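PDB 6TZ0: RNA-dependent RNA Polymerase from Bombyx mori cytoplasmic polyhedrosis virus, which catalyses RNA-templated RNA synthesis in transcription and genome replication of a double-stranded RNA virus, making plus strands conservatively and, after core assembly, the complementary minus strands. Local coordinates for residues Asn516-Lys521 with Lys676-Asp681; Leu655-Glu660 with Ser670-Ile675. All blocks are in the same frame, centred on the assembly; numbering follows the deposited sequence.

Contact 1 (Asn516-Lys521 with Lys676-Asp681); sequences NAAQGK and KILGDD
Lys676 reaches across the peptide of Ala517, with CD 3.7 Å from Ala517 O. A bend at chi2 (-67°) turns the chain across the loop backbone and brings the ammonium group to the same carbonyl oxygen, to which Lys676 NZ makes a weak hydrogen bond of 3.4 Å; its stronger partner is the carbonyl oxygen of Asp515, one residue before the loop segment. The ammonium group thus bridges two loop carbonyls, those of Asp515 and Ala517, which flank Asn516.

The backbones run side by side in the same direction, Asn516 facing Lys676 and Ala517 facing Ile677, but only one backbone hydrogen bond joins them. Ala518 N gives it to Ile677 O at 3.2 Å. The bond is bent, 138° at the hydrogen, and the donor sits above the carbonyl plane. Ala517 CA also offers its C-H to Ile677 O, so that oxygen receives two adjacent residues of the loop.

Farther on, Leu678 takes over. Its CD1 meets Gln519 CG at 3.6 Å, the two side chains crossing at about a right angle, and lies 4.1 Å from Ala518 CB. Here the loop swings off through a type I turn, Ala518 to Lys521.

Leu678 leads straight into Gly679-Asp680-Asp681, the GDD signature of polymerase motif C at the tip of the palm hairpin; Asp680 and Asp681 are magnesium ligands of the active site, although no ion is bound to them in this model. The loop precedes motif A, a position consistent with the priming loop of reovirus-type polymerases. With one bent amide bond, a weak lysine bond and a small apolar patch, the contact implies that the loop rests along the edge of the catalytic hairpin without joining its sheet as a regular strand.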
loop_
_atom_site.group_PDB
_atom_site.type_symbol
_atom_site.label_atom_id
_atom_site.label_comp_id
_atom_site.label_asym_id
_atom_site.label_seq_id
_atom_site.Cartn_x
_atom_site.Cartn_y
_atom_site.Cartn_z
ATOM N N ASN A 516 -3.179 17.245 -13.781
ATOM C CA ASN A 516 -3.764 17.486 -12.471
ATOM C C ASN A 516 -3.564 16.317 -11.510
ATOM O O ASN A 516 -4.451 15.994 -10.721
ATOM C CB ASN A 516 -5.239 17.868 -12.610
ATOM C CG ASN A 516 -6.046 16.868 -13.385
ATOM O OD1 ASN A 516 -5.573 15.792 -13.717
ATOM N ND2 ASN A 516 -7.281 17.239 -13.708
ATOM N N ALA A 517 -2.398 15.683 -11.577
ATOM C CA ALA A 517 -1.963 14.709 -10.593
ATOM C C ALA A 517 -0.510 15.000 -10.256
ATOM O O ALA A 517 0.200 15.659 -11.016
ATOM C CB ALA A 517 -2.120 13.276 -11.096
ATOM N N ALA A 518 -0.063 14.487 -9.111
ATOM C CA ALA A 518 1.235 14.854 -8.559
ATOM C C ALA A 518 2.245 13.709 -8.595
ATOM O O ALA A 518 3.288 13.799 -7.942
ATOM C CB ALA A 518 1.065 15.371 -7.131
ATOM N N GLN A 519 1.969 12.641 -9.353
ATOM C CA GLN A 519 2.881 11.499 -9.402
ATOM C C GLN A 519 4.202 11.807 -10.091
ATOM O O GLN A 519 5.201 11.140 -9.809
ATOM C CB GLN A 519 2.248 10.308 -10.124
ATOM C CG GLN A 519 1.196 9.569 -9.350
ATOM C CD GLN A 519 0.724 8.331 -10.066
ATOM O OE1 GLN A 519 1.121 8.066 -11.199
ATOM N NE2 GLN A 519 -0.115 7.547 -9.398
ATOM N N GLY A 520 4.231 12.780 -10.994
ATOM C CA GLY A 520 5.431 13.009 -11.771
ATOM C C GLY A 520 6.555 13.701 -11.048
ATOM O O GLY A 520 7.669 13.757 -11.575
ATOM N N LYS A 521 6.307 14.230 -9.847
ATOM C CA LYS A 521 7.285 15.054 -9.133
ATOM C C LYS A 521 7.460 14.529 -7.708
ATOM O O LYS A 521 6.821 15.014 -6.772
ATOM C CB LYS A 521 6.853 16.525 -9.151
ATOM C CG LYS A 521 6.887 17.153 -10.536
ATOM C CD LYS A 521 6.435 18.600 -10.527
ATOM C CE LYS A 521 6.424 19.165 -11.941
ATOM N NZ LYS A 521 5.922 20.565 -11.996
ATOM N N LYS A 676 -3.723 19.886 -8.016
ATOM C CA LYS A 676 -2.817 18.749 -7.897
ATOM C C LYS A 676 -3.372 17.778 -6.869
ATOM O O LYS A 676 -3.736 18.185 -5.762
ATOM C CB LYS A 676 -1.406 19.187 -7.509
ATOM C CG LYS A 676 -0.688 19.952 -8.589
ATOM C CD LYS A 676 -0.403 19.049 -9.768
ATOM C CE LYS A 676 0.360 19.777 -10.853
ATOM N NZ LYS A 676 0.607 18.911 -12.031
ATOM N N ILE A 677 -3.472 16.503 -7.246
ATOM C CA ILE A 677 -4.113 15.475 -6.431
ATOM C C ILE A 677 -3.214 14.245 -6.389
ATOM O O ILE A 677 -2.653 13.846 -7.414
ATOM C CB ILE A 677 -5.519 15.123 -6.978
ATOM C CG1 ILE A 677 -6.456 16.318 -6.859
ATOM C CG2 ILE A 677 -6.156 13.978 -6.223
ATOM C CD1 ILE A 677 -7.721 16.163 -7.607
ATOM N N LEU A 678 -3.048 13.656 -5.194
ATOM C CA LEU A 678 -2.371 12.369 -5.073
ATOM C C LEU A 678 -3.171 11.403 -4.190
ATOM O O LEU A 678 -2.610 10.474 -3.608
ATOM C CB LEU A 678 -0.939 12.568 -4.554
ATOM C CG LEU A 678 0.103 11.488 -4.877
ATOM C CD1 LEU A 678 0.227 11.402 -6.359
ATOM C CD2 LEU A 678 1.448 11.767 -4.269
ATOM N N GLY A 679 -4.478 11.598 -4.075
ATOM C CA GLY A 679 -5.293 10.702 -3.281
ATOM C C GLY A 679 -5.322 11.216 -1.864
ATOM O O GLY A 679 -4.282 11.227 -1.201
ATOM N N ASP A 680 -6.486 11.707 -1.428
ATOM C CA ASP A 680 -6.800 12.331 -0.140
ATOM C C ASP A 680 -6.106 13.690 0.041
ATOM O O ASP A 680 -6.397 14.394 1.013
ATOM C CB ASP A 680 -6.475 11.411 1.054
ATOM C CG ASP A 680 -7.312 11.715 2.281
ATOM O OD1 ASP A 680 -8.236 12.543 2.182
ATOM O OD2 ASP A 680 -7.037 11.133 3.348
ATOM N N ASP A 681 -5.234 14.104 -0.879
ATOM C CA ASP A 681 -4.589 15.414 -0.862
ATOM C C ASP A 681 -5.001 16.179 -2.106
ATOM O O ASP A 681 -4.565 15.846 -3.210
ATOM C CB ASP A 681 -3.068 15.300 -0.807
ATOM C CG ASP A 681 -2.551 15.047 0.578
ATOM O OD1 ASP A 681 -3.180 15.520 1.547
ATOM O OD2 ASP A 681 -1.503 14.381 0.703
#

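Contact 2 (Leu655-Glu660 with Ser670-Ile675); sequences LVRGNE and SCLTTI
Helix 655-660 and strand 672-675 run nearly antiparallel, their axes at 165° and 10.7 Å apart at closest approach. Val656 lies opposite Ile675 at one end, and Glu660 opposite Ser670 at the other, where the backbones draw nearer.

At the first end the packing is apolar. Val656 CG1, anti to the backbone N (chi1 171°), points toward the strand and meets two partners: Ile675 CD1, tip to tip at 3.8 Å, and Leu672 CD1, whose side chain crosses that of the valine at about a right angle. Leu672 and Ile675 both direct their side chains at the helix, whereas Thr673 turns away, its hydroxyl bonded to the carbonyl of Ile685 on the next strand.

Helix 644-665 is consistent with the helix of motif B, and strand 672-677 is the first strand of the motif C hairpin; this is the palm of the right-hand polymerase fold, a helix packed against the antiparallel catalytic sheet. Asn659 ties the same helix to its neighbour 690-705 through Asn700.

Arg657 bends at chi2 (-71°) and brings its guanidinium across toward the strand. Leu672 CD2 lies over one face, offset toward the rim, 3.5 Å from Arg657 NH1, while the Ile675 side chain runs beside the arginine, pointing the other way. One turn along the helix, Glu660 stretches out fully extended and makes a salt bridge with Arg657, OE1 receiving NH1 at 2.9 Å on its syn lone pair. That bond would hold the guanidinium against the leucine. The other oxygen, Glu660 OE2, takes a weak hydrogen bond from Ser670 OG at 3.3 Å, and Ser670 CB packs 3.7 Å from Glu660 CG, in the loop that leads into the strand.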
loop_
_atom_site.group_PDB
_atom_site.type_symbol
_atom_site.label_atom_id
_atom_site.label_comp_id
_atom_site.label_asym_id
_atom_site.label_seq_id
_atom_site.Cartn_x
_atom_site.Cartn_y
_atom_site.Cartn_z
ATOM N N LEU A 655 -14.568 15.055 -9.895
ATOM C CA LEU A 655 -15.508 15.940 -9.207
ATOM C C LEU A 655 -15.134 17.408 -9.375
ATOM O O LEU A 655 -16.004 18.240 -9.652
ATOM C CB LEU A 655 -15.598 15.599 -7.722
ATOM C CG LEU A 655 -16.248 14.303 -7.252
ATOM C CD1 LEU A 655 -16.113 14.205 -5.750
ATOM C CD2 LEU A 655 -17.697 14.234 -7.652
ATOM N N VAL A 656 -13.844 17.741 -9.269
ATOM C CA VAL A 656 -13.440 19.144 -9.354
ATOM C C VAL A 656 -13.589 19.678 -10.778
ATOM O O VAL A 656 -14.203 20.735 -11.000
ATOM C CB VAL A 656 -12.007 19.320 -8.821
ATOM C CG1 VAL A 656 -11.501 20.716 -9.099
ATOM C CG2 VAL A 656 -11.986 19.074 -7.336
ATOM N N ARG A 657 -13.046 18.962 -11.767
ATOM C CA ARG A 657 -13.117 19.462 -13.134
ATOM C C ARG A 657 -14.535 19.396 -13.699
ATOM O O ARG A 657 -14.927 20.260 -14.499
ATOM C CB ARG A 657 -12.141 18.690 -14.003
ATOM C CG ARG A 657 -10.687 18.926 -13.674
ATOM C CD ARG A 657 -10.280 20.320 -14.084
ATOM N NE ARG A 657 -8.847 20.537 -13.940
ATOM C CZ ARG A 657 -8.240 21.690 -14.191
ATOM N NH1 ARG A 657 -8.948 22.730 -14.590
ATOM N NH2 ARG A 657 -6.933 21.803 -14.034
ATOM N N GLY A 658 -15.338 18.424 -13.268
ATOM C CA GLY A 658 -16.728 18.414 -13.658
ATOM C C GLY A 658 -17.537 19.498 -12.992
ATOM O O GLY A 658 -18.529 19.958 -13.554
ATOM N N ASN A 659 -17.139 19.926 -11.791
ATOM C CA ASN A 659 -17.794 21.086 -11.205
ATOM C C ASN A 659 -17.451 22.350 -11.975
ATOM O O ASN A 659 -18.286 23.251 -12.081
ATOM C CB ASN A 659 -17.392 21.254 -9.745
ATOM C CG ASN A 659 -18.320 22.173 -8.995
ATOM O OD1 ASN A 659 -19.375 22.551 -9.495
ATOM N ND2 ASN A 659 -17.910 22.581 -7.811
ATOM N N GLU A 660 -16.232 22.424 -12.510
ATOM C CA GLU A 660 -15.866 23.535 -13.388
ATOM C C GLU A 660 -16.747 23.569 -14.638
ATOM O O GLU A 660 -17.285 24.623 -15.007
ATOM C CB GLU A 660 -14.384 23.425 -13.753
ATOM C CG GLU A 660 -13.823 24.568 -14.557
ATOM C CD GLU A 660 -12.325 24.458 -14.753
ATOM O OE1 GLU A 660 -11.742 23.456 -14.301
ATOM O OE2 GLU A 660 -11.726 25.378 -15.345
ATOM N N SER A 670 -15.115 30.261 -14.315
ATOM C CA SER A 670 -14.171 29.512 -13.512
ATOM C C SER A 670 -12.955 30.387 -13.276
ATOM O O SER A 670 -12.475 31.061 -14.189
ATOM C CB SER A 670 -13.745 28.216 -14.186
ATOM O OG SER A 670 -12.902 28.463 -15.289
ATOM N N CYS A 671 -12.474 30.390 -12.041
ATOM C CA CYS A 671 -11.239 31.073 -11.699
ATOM C C CYS A 671 -10.136 30.087 -11.348
ATOM O O CYS A 671 -9.059 30.502 -10.914
ATOM C CB CYS A 671 -11.492 32.044 -10.550
ATOM S SG CYS A 671 -12.086 31.220 -9.099
ATOM N N LEU A 672 -10.374 28.800 -11.567
ATOM C CA LEU A 672 -9.459 27.742 -11.162
ATOM C C LEU A 672 -8.291 27.678 -12.133
ATOM O O LEU A 672 -8.489 27.536 -13.343
ATOM C CB LEU A 672 -10.207 26.412 -11.117
ATOM C CG LEU A 672 -9.614 25.152 -10.490
ATOM C CD1 LEU A 672 -10.738 24.351 -9.903
ATOM C CD2 LEU A 672 -8.896 24.302 -11.502
ATOM N N THR A 673 -7.075 27.762 -11.602
ATOM C CA THR A 673 -5.883 27.713 -12.437
ATOM C C THR A 673 -5.317 26.301 -12.549
ATOM O O THR A 673 -5.252 25.740 -13.645
ATOM C CB THR A 673 -4.829 28.660 -11.878
ATOM O OG1 THR A 673 -4.473 28.222 -10.569
ATOM C CG2 THR A 673 -5.383 30.052 -11.783
ATOM N N THR A 674 -4.894 25.721 -11.427
ATOM C CA THR A 674 -4.387 24.355 -11.396
ATOM C C THR A 674 -4.943 23.637 -10.177
ATOM O O THR A 674 -5.313 24.257 -9.179
ATOM C CB THR A 674 -2.844 24.276 -11.344
ATOM O OG1 THR A 674 -2.353 24.986 -10.204
ATOM C CG2 THR A 674 -2.183 24.815 -12.611
ATOM N N ILE A 675 -5.009 22.312 -10.278
ATOM C CA ILE A 675 -5.209 21.441 -9.130
ATOM C C ILE A 675 -4.158 20.343 -9.189
ATOM O O ILE A 675 -3.718 19.943 -10.269
ATOM C CB ILE A 675 -6.633 20.831 -9.044
ATOM C CG1 ILE A 675 -6.973 20.022 -10.284
ATOM C CG2 ILE A 675 -7.677 21.895 -8.819
ATOM C CD1 ILE A 675 -8.191 19.160 -10.123
#

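Overall arrangement
Strand 672-677 serves both contacts, its length divided between them: contact 2 uses the start, packed on the helix of the palm, and contact 1 the end, where the chain turns into the metal-binding aspartates. Both are partly buried. Contact 2 has a buried apolar centre and a charged pair toward its more open end; contact 1, nearer the centre of the chain, relies on backbone groups and a lysine, with one leucine packed on an alanine and the aliphatic part of a glutamine. Asn516 joins the two, its CB 3.5 Å from Ile675 O and its side chain packed beside Arg657. Contact 2 closes a short helix-to-strand connection nested inside the much longer one closed by contact 1.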